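PDB 5LW6: Ddb_g0293866 from Dictyostelium discoideum, which binds ADP-ribose through this macrodomain, one part of a longer protein that probably senses DNA damage and binds poly-ADP-ribose. Local coordinates for residues Leu200-Ile204 with Leu205-Tyr209; Met98-Lys102 with Ser103-Asp107; Leu167-Gly170 with Thr171-Val175. All coordinates share one frame; numbering follows the deposited sequence.

Interaction 1 (Leu200-Ile204 with Leu205-Tyr209)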
ATOM      1  N   LEU A 200      18.688  -1.897  -9.301  1.00 26.47           N
ATOM      2  CA  LEU A 200      17.736  -0.921  -8.679  1.00 20.69           C
ATOM      3  C   LEU A 200      18.312  -0.329  -7.409  1.00 18.07           C
ATOM      4  O   LEU A 200      17.792   0.606  -6.780  1.00 17.66           O
ATOM      5  CB  LEU A 200      16.437  -1.674  -8.311  1.00 18.47           C
ATOM      6  CG  LEU A 200      15.596  -2.228  -9.452  1.00 17.99           C
ATOM      7  CD1 LEU A 200      14.544  -3.122  -8.862  1.00 18.44           C
ATOM      8  CD2 LEU A 200      14.947  -1.143 -10.294  1.00 20.53           C
ATOM      9  N   VAL A 201      19.384  -0.930  -6.939  1.00 16.21           N
ATOM     10  CA  VAL A 201      19.998  -0.527  -5.713  1.00 18.18           C
ATOM     11  C   VAL A 201      20.505   0.918  -5.755  1.00 15.78           C
ATOM     12  O   VAL A 201      20.629   1.577  -4.724  1.00 16.47           O
ATOM     13  CB  VAL A 201      21.156  -1.517  -5.344  1.00 21.82           C
ATOM     14  CG1 VAL A 201      22.398  -1.316  -6.170  1.00 26.24           C
ATOM     15  CG2 VAL A 201      21.498  -1.406  -3.871  1.00 27.26           C
ATOM     16  N   ASN A 202      20.823   1.380  -6.932  1.00 16.25           N
ATOM     17  CA  ASN A 202      21.336   2.731  -7.054  1.00 16.68           C
ATOM     18  C   ASN A 202      20.282   3.817  -7.220  1.00 16.74           C
ATOM     19  O   ASN A 202      20.637   4.989  -7.291  1.00 17.02           O
ATOM     20  CB  ASN A 202      22.304   2.825  -8.184  1.00 18.46           C
ATOM     21  CG  ASN A 202      23.562   2.030  -7.934  1.00 21.75           C
ATOM     22  OD1 ASN A 202      23.976   1.274  -8.809  1.00 33.46           O
ATOM     23  ND2 ASN A 202      24.113   2.110  -6.755  1.00 23.76           N
ATOM     24  N   SER A 203      19.009   3.431  -7.254  1.00 15.62           N
ATOM     25  CA  SER A 203      17.863   4.366  -7.376  1.00 14.02           C
ATOM     26  C   SER A 203      17.920   5.367  -6.229  1.00 13.62           C
ATOM     27  O   SER A 203      18.231   5.019  -5.109  1.00 12.98           O
ATOM     28  CB  SER A 203      16.534   3.617  -7.283  1.00 16.65           C
ATOM     29  OG  SER A 203      15.350   4.532  -7.249  1.00 18.68           O
ATOM     30  N   ILE A 204      17.493   6.604  -6.489  1.00 12.45           N
ATOM     31  CA  ILE A 204      17.316   7.580  -5.399  1.00 11.89           C
ATOM     32  C   ILE A 204      16.382   7.039  -4.322  1.00 11.25           C
ATOM     33  O   ILE A 204      16.502   7.336  -3.125  1.00 12.22           O
ATOM     34  CB  ILE A 204      16.752   8.912  -5.990  1.00 11.75           C
ATOM     35  CG1 ILE A 204      16.777  10.018  -4.942  1.00 14.17           C
ATOM     36  CG2 ILE A 204      15.350   8.732  -6.508  1.00 13.25           C
ATOM     37  CD1 ILE A 204      16.659  11.369  -5.530  1.00 14.68           C
ATOM     38  N   LEU A 205      15.440   6.198  -4.739  1.00 11.22           N
ATOM     39  CA  LEU A 205      14.477   5.703  -3.804  1.00 10.77           C
ATOM     40  C   LEU A 205      15.188   4.909  -2.710  1.00 11.03           C
ATOM     41  O   LEU A 205      14.785   4.931  -1.537  1.00 12.35           O
ATOM     42  CB  LEU A 205      13.390   4.843  -4.450  1.00 11.21           C
ATOM     43  CG  LEU A 205      12.515   5.707  -5.273  1.00 12.59           C
ATOM     44  CD1 LEU A 205      11.844   4.757  -6.216  1.00 14.27           C
ATOM     45  CD2 LEU A 205      11.538   6.546  -4.537  1.00 13.77           C
ATOM     46  N   HIS A 206      16.186   4.128  -3.075  1.00 12.81           N
ATOM     47  CA  HIS A 206      16.915   3.319  -2.126  1.00 12.33           C
ATOM     48  C   HIS A 206      18.034   4.061  -1.405  1.00 13.67           C
ATOM     49  O   HIS A 206      18.131   4.091  -0.189  1.00 14.36           O
ATOM     50  CB  HIS A 206      17.495   2.087  -2.847  1.00 13.21           C
ATOM     51  CG  HIS A 206      18.247   1.166  -1.918  1.00 14.38           C
ATOM     52  ND1 HIS A 206      17.673   0.620  -0.805  1.00 16.76           N
ATOM     53  CD2 HIS A 206      19.541   0.729  -1.906  1.00 17.56           C
ATOM     54  CE1 HIS A 206      18.563  -0.096  -0.128  1.00 18.16           C
ATOM     55  NE2 HIS A 206      19.711  -0.050  -0.779  1.00 18.22           N
ATOM     56  N   LYS A 207      18.904   4.707  -2.191  1.00 14.88           N
ATOM     57  CA  LYS A 207      20.087   5.333  -1.680  1.00 15.06           C
ATOM     58  C   LYS A 207      19.824   6.550  -0.845  1.00 16.06           C
ATOM     59  O   LYS A 207      20.493   6.754   0.182  1.00 18.91           O
ATOM     60  CB  LYS A 207      21.005   5.698  -2.835  1.00 17.82           C
ATOM     61  CG  LYS A 207      21.710   4.495  -3.442  1.00 22.22           C
ATOM     62  CD  LYS A 207      22.752   3.884  -2.482  1.00 27.21           C
ATOM     63  CE  LYS A 207      23.623   2.857  -3.198  1.00 33.21           C
ATOM     64  NZ  LYS A 207      24.253   1.909  -2.215  1.00 40.38           N
ATOM     65  N   GLU A 208      18.916   7.387  -1.285  1.00 14.47           N
ATOM     66  CA  GLU A 208      18.588   8.615  -0.581  1.00 15.76           C
ATOM     67  C   GLU A 208      17.358   8.503   0.282  1.00 15.66           C
ATOM     68  O   GLU A 208      17.304   9.036   1.389  1.00 17.26           O
ATOM     69  CB  GLU A 208      18.393   9.763  -1.543  1.00 15.19           C
ATOM     70  CG  GLU A 208      19.705  10.424  -1.971  1.00 17.43           C
ATOM     71  CD  GLU A 208      20.658   9.451  -2.605  1.00 20.84           C
ATOM     72  OE1 GLU A 208      20.329   8.958  -3.740  1.00 24.27           O
ATOM     73  OE2 GLU A 208      21.679   9.139  -1.917  1.00 22.97           O
ATOM     74  N   TYR A 209      16.357   7.826  -0.196  1.00 14.21           N
ATOM     75  CA  TYR A 209      15.068   7.863   0.539  1.00 13.10           C
ATOM     76  C   TYR A 209      14.817   6.595   1.381  1.00 13.35           C
ATOM     77  O   TYR A 209      13.829   6.490   2.086  1.00 14.33           O
ATOM     78  CB  TYR A 209      13.922   8.101  -0.412  1.00 12.77           C
ATOM     79  CG  TYR A 209      13.924   9.435  -1.124  1.00 12.78           C
ATOM     80  CD1 TYR A 209      14.415  10.602  -0.503  1.00 13.68           C
ATOM     81  CD2 TYR A 209      13.521   9.525  -2.452  1.00 12.99           C
ATOM     82  CE1 TYR A 209      14.422  11.806  -1.201  1.00 14.48           C
ATOM     83  CE2 TYR A 209      13.543  10.720  -3.147  1.00 13.18           C
ATOM     84  CZ  TYR A 209      14.013  11.861  -2.520  1.00 14.23           C
ATOM     85  OH  TYR A 209      13.956  13.043  -3.143  1.00 16.37           O
TER

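Interaction 2 (Met98-Lys102 with Ser103-Asp107)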
HETATM    1  N   MSE A  98      -0.106   6.275   6.061  1.00 11.99           N
HETATM    2  CA  MSE A  98      -1.053   6.136   4.973  1.00 11.63           C
HETATM    3  C   MSE A  98      -1.131   7.459   4.268  1.00 13.65           C
HETATM    4  O   MSE A  98      -1.438   8.495   4.826  1.00 12.29           O
HETATM    5  CB  MSE A  98      -2.412   5.699   5.402  1.00 12.15           C
HETATM    6  CG  MSE A  98      -3.350   5.453   4.246  1.00 12.96           C
HETATM    7 SE   MSE A  98      -5.099   4.744   4.843  1.00 22.49          SE
HETATM    8  CE  MSE A  98      -5.733   6.382   5.359  1.00 12.20           C
HETATM    9  N   MSE A  99      -0.925   7.437   2.973  1.00 11.76           N
HETATM   10  CA  MSE A  99      -0.859   8.638   2.177  1.00 13.20           C
HETATM   11  C   MSE A  99      -2.225   8.883   1.577  1.00 12.33           C
HETATM   12  O   MSE A  99      -2.736   8.072   0.848  1.00 12.91           O
HETATM   13  CB  MSE A  99       0.166   8.426   1.031  1.00 14.54           C
HETATM   14  CG  MSE A  99       1.543   8.117   1.652  1.00 17.10           C
HETATM   15 SE   MSE A  99       2.933   7.767   0.323  1.00 22.28          SE
HETATM   16  CE  MSE A  99       2.360   5.903  -0.216  1.00 17.16           C
ATOM     17  N   VAL A 100      -2.807  10.026   1.836  1.00 12.07           N
ATOM     18  CA  VAL A 100      -4.132  10.395   1.386  1.00 11.62           C
ATOM     19  C   VAL A 100      -4.067  11.650   0.488  1.00 11.80           C
ATOM     20  O   VAL A 100      -3.478  12.675   0.862  1.00 13.73           O
ATOM     21  CB  VAL A 100      -5.098  10.625   2.603  1.00 11.87           C
ATOM     22  CG1 VAL A 100      -6.444  11.127   2.147  1.00 12.40           C
ATOM     23  CG2 VAL A 100      -5.188   9.399   3.508  1.00 12.33           C
ATOM     24  N   GLU A 101      -4.674  11.588  -0.697  1.00 12.42           N
ATOM     25  CA  GLU A 101      -4.632  12.735  -1.583  1.00 15.03           C
ATOM     26  C   GLU A 101      -5.469  13.878  -0.996  1.00 14.39           C
ATOM     27  O   GLU A 101      -6.465  13.669  -0.278  1.00 13.75           O
ATOM     28  CB  GLU A 101      -5.029  12.335  -2.992  1.00 18.01           C
ATOM     29  CG  GLU A 101      -3.992  11.407  -3.646  1.00 20.13           C
ATOM     30  CD  GLU A 101      -4.402  10.909  -5.033  1.00 25.43           C
ATOM     31  OE1 GLU A 101      -5.318  11.525  -5.639  1.00 24.85           O
ATOM     32  OE2 GLU A 101      -3.862   9.851  -5.478  1.00 24.54           O
ATOM     33  N   LYS A 102      -4.994  15.090  -1.221  1.00 14.92           N
ATOM     34  CA  LYS A 102      -5.615  16.307  -0.613  1.00 16.66           C
ATOM     35  C   LYS A 102      -7.099  16.329  -0.836  1.00 15.36           C
ATOM     36  O   LYS A 102      -7.881  16.794   0.019  1.00 15.86           O
ATOM     37  CB  LYS A 102      -5.033  17.536  -1.302  1.00 21.60           C
ATOM     38  CG  LYS A 102      -5.458  18.860  -0.682  1.00 29.67           C
ATOM     39  CD  LYS A 102      -4.805  20.073  -1.389  1.00 36.65           C
ATOM     40  CE  LYS A 102      -5.225  20.187  -2.857  1.00 42.50           C
ATOM     41  NZ  LYS A 102      -4.479  21.240  -3.622  1.00 50.18           N
ATOM     42  N   SER A 103      -7.488  15.954  -2.016  1.00 15.74           N
ATOM     43  CA  SER A 103      -8.914  16.013  -2.353  1.00 16.45           C
ATOM     44  C   SER A 103      -9.782  15.145  -1.466  1.00 16.42           C
ATOM     45  O   SER A 103     -10.958  15.427  -1.266  1.00 14.34           O
ATOM     46  CB  SER A 103      -9.131  15.730  -3.814  1.00 17.52           C
ATOM     47  OG  SER A 103      -9.004  14.398  -4.226  1.00 17.94           O
ATOM     48  N   ILE A 104      -9.225  14.042  -0.960  1.00 14.43           N
ATOM     49  CA  ILE A 104      -9.968  13.070  -0.144  1.00 14.83           C
ATOM     50  C   ILE A 104      -9.799  13.387   1.359  1.00 15.46           C
ATOM     51  O   ILE A 104     -10.665  13.049   2.150  1.00 16.49           O
ATOM     52  CB  ILE A 104      -9.440  11.657  -0.407  1.00 17.92           C
ATOM     53  CG1 ILE A 104      -9.404  11.302  -1.906  1.00 22.32           C
ATOM     54  CG2 ILE A 104     -10.109  10.573   0.477  1.00 17.64           C
ATOM     55  CD1 ILE A 104     -10.687  10.891  -2.513  1.00 26.67           C
ATOM     56  N   TYR A 105      -8.666  13.997   1.728  1.00 14.59           N
ATOM     57  CA  TYR A 105      -8.341  14.356   3.109  1.00 15.80           C
ATOM     58  C   TYR A 105      -9.297  15.396   3.642  1.00 17.42           C
ATOM     59  O   TYR A 105      -9.570  16.363   2.954  1.00 19.29           O
ATOM     60  CB  TYR A 105      -6.917  14.868   3.163  1.00 18.38           C
ATOM     61  CG  TYR A 105      -6.389  15.027   4.584  1.00 21.78           C
ATOM     62  CD1 TYR A 105      -6.770  16.137   5.389  1.00 24.59           C
ATOM     63  CD2 TYR A 105      -5.525  14.071   5.121  1.00 22.99           C
ATOM     64  CE1 TYR A 105      -6.268  16.294   6.678  1.00 27.31           C
ATOM     65  CE2 TYR A 105      -4.991  14.251   6.389  1.00 24.86           C
ATOM     66  CZ  TYR A 105      -5.393  15.354   7.164  1.00 27.66           C
ATOM     67  OH  TYR A 105      -4.884  15.473   8.425  1.00 31.57           O
ATOM     68  N   SER A 106      -9.900  15.139   4.771  1.00 16.53           N
ATOM     69  CA  SER A 106     -10.848  16.098   5.401  1.00 18.12           C
ATOM     70  C   SER A 106     -10.885  15.865   6.878  1.00 20.64           C
ATOM     71  O   SER A 106     -10.509  14.804   7.352  1.00 18.09           O
ATOM     72  CB  SER A 106     -12.240  15.930   4.818  1.00 19.13           C
ATOM     73  OG  SER A 106     -12.902  14.747   5.261  1.00 18.86           O
ATOM     74  N   ASP A 107     -11.376  16.826   7.646  1.00 21.74           N
ATOM     75  CA  ASP A 107     -11.607  16.583   9.054  1.00 23.17           C
ATOM     76  C   ASP A 107     -12.565  15.403   9.306  1.00 18.52           C
ATOM     77  O   ASP A 107     -12.357  14.637  10.277  1.00 17.63           O
ATOM     78  CB  ASP A 107     -12.190  17.879   9.719  1.00 29.20           C
ATOM     79  CG  ASP A 107     -11.169  19.025   9.800  1.00 36.87           C
ATOM     80  OD1 ASP A 107      -9.955  18.760   9.623  1.00 39.81           O
ATOM     81  OD2 ASP A 107     -11.567  20.192  10.082  1.00 42.58           O
TER
HETATM   82  O   HOH W   1      -6.679  13.801  -5.880  1.00 25.10           O

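Interaction 3 (Leu167-Gly170 with Thr171-Val175)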
ATOM      1  N   LEU A 167      12.692   4.756 -10.445  1.00 15.60           N
ATOM      2  CA  LEU A 167      13.177   3.363 -10.360  1.00 15.84           C
ATOM      3  C   LEU A 167      13.917   2.981 -11.643  1.00 18.52           C
ATOM      4  O   LEU A 167      14.730   2.062 -11.611  1.00 20.84           O
ATOM      5  CB  LEU A 167      11.987   2.389 -10.193  1.00 16.45           C
ATOM      6  CG  LEU A 167      11.271   2.451  -8.829  1.00 17.04           C
ATOM      7  CD1 LEU A 167       9.881   1.849  -8.854  1.00 17.56           C
ATOM      8  CD2 LEU A 167      12.151   1.787  -7.774  1.00 19.19           C
ATOM      9  N   ASP A 168      13.622   3.746 -12.705  1.00 18.87           N
ATOM     10  CA  ASP A 168      13.843   3.422 -14.134  1.00 22.47           C
ATOM     11  C   ASP A 168      12.829   2.394 -14.624  1.00 21.15           C
ATOM     12  O   ASP A 168      12.906   1.224 -14.252  1.00 19.72           O
ATOM     13  CB  ASP A 168      15.233   2.892 -14.424  1.00 24.68           C
ATOM     14  CG  ASP A 168      15.479   2.769 -15.946  1.00 30.04           C
ATOM     15  OD1 ASP A 168      15.735   3.817 -16.572  1.00 30.26           O
ATOM     16  OD2 ASP A 168      15.310   1.662 -16.509  1.00 26.17           O
ATOM     17  N   THR A 169      11.870   2.851 -15.408  1.00 22.15           N
ATOM     18  CA  THR A 169      10.724   2.040 -15.832  1.00 20.55           C
ATOM     19  C   THR A 169      11.119   0.699 -16.428  1.00 23.09           C
ATOM     20  O   THR A 169      10.624  -0.331 -16.008  1.00 18.66           O
ATOM     21  CB  THR A 169       9.871   2.813 -16.815  1.00 23.22           C
ATOM     22  OG1 THR A 169       9.381   3.982 -16.163  1.00 23.12           O
ATOM     23  CG2 THR A 169       8.683   2.001 -17.296  1.00 21.37           C
ATOM     24  N   GLY A 170      12.027   0.729 -17.408  1.00 21.23           N
ATOM     25  CA  GLY A 170      12.383  -0.514 -18.108  1.00 22.36           C
ATOM     26  C   GLY A 170      13.009  -1.493 -17.146  1.00 20.49           C
ATOM     27  O   GLY A 170      12.664  -2.697 -17.115  1.00 23.73           O
ATOM     28  N   THR A 171      13.892  -0.984 -16.286  1.00 20.32           N
ATOM     29  CA  THR A 171      14.596  -1.856 -15.376  1.00 19.08           C
ATOM     30  C   THR A 171      13.589  -2.480 -14.383  1.00 18.53           C
ATOM     31  O   THR A 171      13.592  -3.680 -14.154  1.00 15.77           O
ATOM     32  CB  THR A 171      15.698  -1.145 -14.579  1.00 22.64           C
ATOM     33  OG1 THR A 171      16.595  -0.472 -15.500  1.00 24.54           O
ATOM     34  CG2 THR A 171      16.459  -2.186 -13.749  1.00 24.46           C
ATOM     35  N   PHE A 172      12.736  -1.627 -13.811  1.00 17.72           N
ATOM     36  CA  PHE A 172      11.852  -2.128 -12.779  1.00 14.85           C
ATOM     37  C   PHE A 172      10.818  -3.119 -13.388  1.00 14.93           C
ATOM     38  O   PHE A 172      10.489  -4.130 -12.756  1.00 14.95           O
ATOM     39  CB  PHE A 172      11.175  -0.983 -12.093  1.00 16.47           C
ATOM     40  CG  PHE A 172      10.415  -1.385 -10.846  1.00 14.22           C
ATOM     41  CD1 PHE A 172      11.068  -1.709  -9.686  1.00 14.78           C
ATOM     42  CD2 PHE A 172       9.006  -1.344 -10.806  1.00 15.84           C
ATOM     43  CE1 PHE A 172      10.372  -2.103  -8.553  1.00 12.92           C
ATOM     44  CE2 PHE A 172       8.321  -1.743  -9.700  1.00 13.14           C
ATOM     45  CZ  PHE A 172       9.003  -2.087  -8.556  1.00 13.19           C
ATOM     46  N   GLU A 173      10.333  -2.827 -14.558  1.00 16.22           N
ATOM     47  CA  GLU A 173       9.328  -3.672 -15.205  1.00 18.15           C
ATOM     48  C   GLU A 173       9.871  -5.047 -15.562  1.00 17.95           C
ATOM     49  O   GLU A 173       9.162  -6.039 -15.434  1.00 18.97           O
ATOM     50  CB  GLU A 173       8.772  -2.976 -16.407  1.00 19.62           C
ATOM     51  CG  GLU A 173       7.828  -1.831 -16.040  1.00 20.31           C
ATOM     52  CD  GLU A 173       7.038  -1.297 -17.233  1.00 24.51           C
ATOM     53  OE1 GLU A 173       7.348  -1.701 -18.410  1.00 23.83           O
ATOM     54  OE2 GLU A 173       6.097  -0.490 -17.054  1.00 22.05           O
ATOM     55  N   LYS A 174      11.116  -5.076 -15.979  1.00 17.77           N
ATOM     56  CA  LYS A 174      11.840  -6.297 -16.229  1.00 19.61           C
ATOM     57  C   LYS A 174      12.052  -7.151 -14.986  1.00 17.90           C
ATOM     58  O   LYS A 174      11.769  -8.331 -15.019  1.00 19.25           O
ATOM     59  CB  LYS A 174      13.163  -5.992 -16.885  1.00 24.88           C
ATOM     60  CG  LYS A 174      13.931  -7.225 -17.337  1.00 30.66           C
ATOM     61  CD  LYS A 174      15.376  -6.882 -17.582  1.00 36.11           C
ATOM     62  CE  LYS A 174      15.560  -6.538 -19.038  1.00 41.10           C
ATOM     63  NZ  LYS A 174      16.945  -6.041 -19.252  1.00 44.27           N
ATOM     64  N   VAL A 175      12.516  -6.537 -13.897  1.00 16.31           N
ATOM     65  CA  VAL A 175      12.618  -7.199 -12.657  1.00 17.13           C
ATOM     66  C   VAL A 175      11.236  -7.713 -12.193  1.00 15.05           C
ATOM     67  O   VAL A 175      11.167  -8.829 -11.711  1.00 16.06           O
ATOM     68  CB  VAL A 175      13.216  -6.285 -11.578  1.00 16.84           C
ATOM     69  CG1 VAL A 175      13.082  -6.950 -10.254  1.00 18.19           C
ATOM     70  CG2 VAL A 175      14.689  -5.994 -11.875  1.00 17.93           C
TER

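Interaction 1 (Leu200-Ile204 with Leu205-Tyr209)
I204, the first residue of the short helix 204-207, reaches forward over the turn to Y209, while V201 O lies against K207 and H206. The helix starts in the loop after 189-193, an edge strand of the macrodomain sheet. S203 is the N-cap: its OG accepts from L205 N (3.0 Å), and M166 O is a second partner of that hydroxyl. The cap residue also ends a type I beta turn running from L200 to S203. The carbonyl of the same residue, S203 O, accepts the almost straight bond of K207 N (174°), and H206 N adds only a weak one. The next carbonyl, I204 O, takes two donors, E208 N tilted from the carbonyl plane and Y209 N nearly on line with the C=O, both at 3.0 Å. The side chain of I204 holds CG1 anti to its backbone N (chi1 -170°), which carries this branch forward beside E208 CB and obliquely to the Y209 ring, CG1 lying 4.2 Å from the ring centroid in an off-centre CH-pi contact. M166 of helix 161-167 touches both I204 and Y209. K207, bent at chi2, folds its chain back over the turn, so that CG lies 3.4 Å from V201 O and CE passes beside N202 ND2. H206 ND1 is taken up by I211 O, a bond that ties the helix to the following loop. At the CD2 edge of the ring, in its plane, V201 O lies 3.1 Å from H206 CD2, with V201 CG2 3.5 Å from the same carbon.

Interaction 2 (Met98-Lys102 with Ser103-Asp107)
E101 O accepts from both I104 N and Y105 N at the end of strand 95-101, where the chain leaves the central sheet of this macrodomain for helix 107-116. Y105 N approaches nearly along the C=O direction at 3.0 Å, and I104 N sits above the carbonyl plane at 2.9 Å. Together they close a turn over E101-Y105. Just beyond it S106 is the N-cap of helix 107-116, its OG hydrogen-bonded to L109 N. A water adds a side-chain link, donating to E101 OE1 (2.7 Å) and hydrogen-bonded to S103 OG (2.9 Å). The serine hydroxyl is placed between its own backbone N and carbonyl carbon (chi1 75°), on the side where this water can join it to the glutamate.

Apolar contact is made by one methyl of V100. Its CG1, anti to the backbone N (chi1 175°), lies 4.0 Å from I104 CB and 3.9 Å from Y105 CB, and also comes near the edge of the tyrosine ring. L109 and I127 extend this patch from helix 107-116 and strand 125-130, while I104 also packs on F60 and I70.

Among the charged groups, K102 NZ forms a salt bridge with E131, and E101 OE2 makes a weak hydrogen bond with S64 OG. A doubly used carbonyl thus holds the backbone of the turn, and a water joins the E101 carboxylate to the S103 hydroxyl while the V100 methyl packs on I104 and Y105.

Interaction 3 (Leu167-Gly170 with Thr171-Val175)
D168 OD2 accepts both T171 N (3.0 Å) and T171 OG1 (2.7 Å), making the aspartate the N-cap of helix 169-179. Its CG stands opposite the backbone N across the first bond (chi1 -172°), which carries OD2 forward to T171. The two donors arrive differently: T171 N on the anti side, 17° out of the carboxylate plane, and the hydroxyl from above that plane. T171 turns OG1 next to its own N (chi1 -54°), so one residue offers both.

D168 has a positive phi where helix 161-167 gives way to the next, and the L167 side chain beside it points toward the following helix. Methyl CD1 of L167 sits over the centre of one face of the F172 ring, 3.7 Å from the centroid, in a CH-pi contact. Y164 meets the same ring edge-to-face, and I192 of strand 189-193 packs on F172.

T169 and E173 run side by side, T169 CG2 lying 3.6 Å from E173 OE2; the glutamate chain is extended beyond CG, and OE2 accepts from K156 N. Backbone bonds F172 N to D168 O, E173 N to T169 O and K174 N to G170 O begin the helix.

Two donors on one carboxylate oxygen, close to the positive end of the helix dipole, would probably stabilise the charged form of D168 and hold the helix start in place.

Overall arrangement
Along the chain the order is interaction 2, then interaction 3, then interaction 1. Interaction 2 leaves the mixed six-stranded sheet at strand 95-101, next to edge strand 125-130, whereas the other two lie by 189-193, the opposite edge strand. Interactions 1 and 3 have centres about 13 Å apart and touch: L205 CD1 meets L167 CD2 at 3.4 Å, and L200 packs on F172 and T171. Interaction 2 stands alone, its centre about 27 Å from that of interaction 1 and 29 Å from that of interaction 3. Two helix starts are thus joined by one apolar patch, while the strand-to-helix turn of interaction 2 lies near the other edge of the sheet.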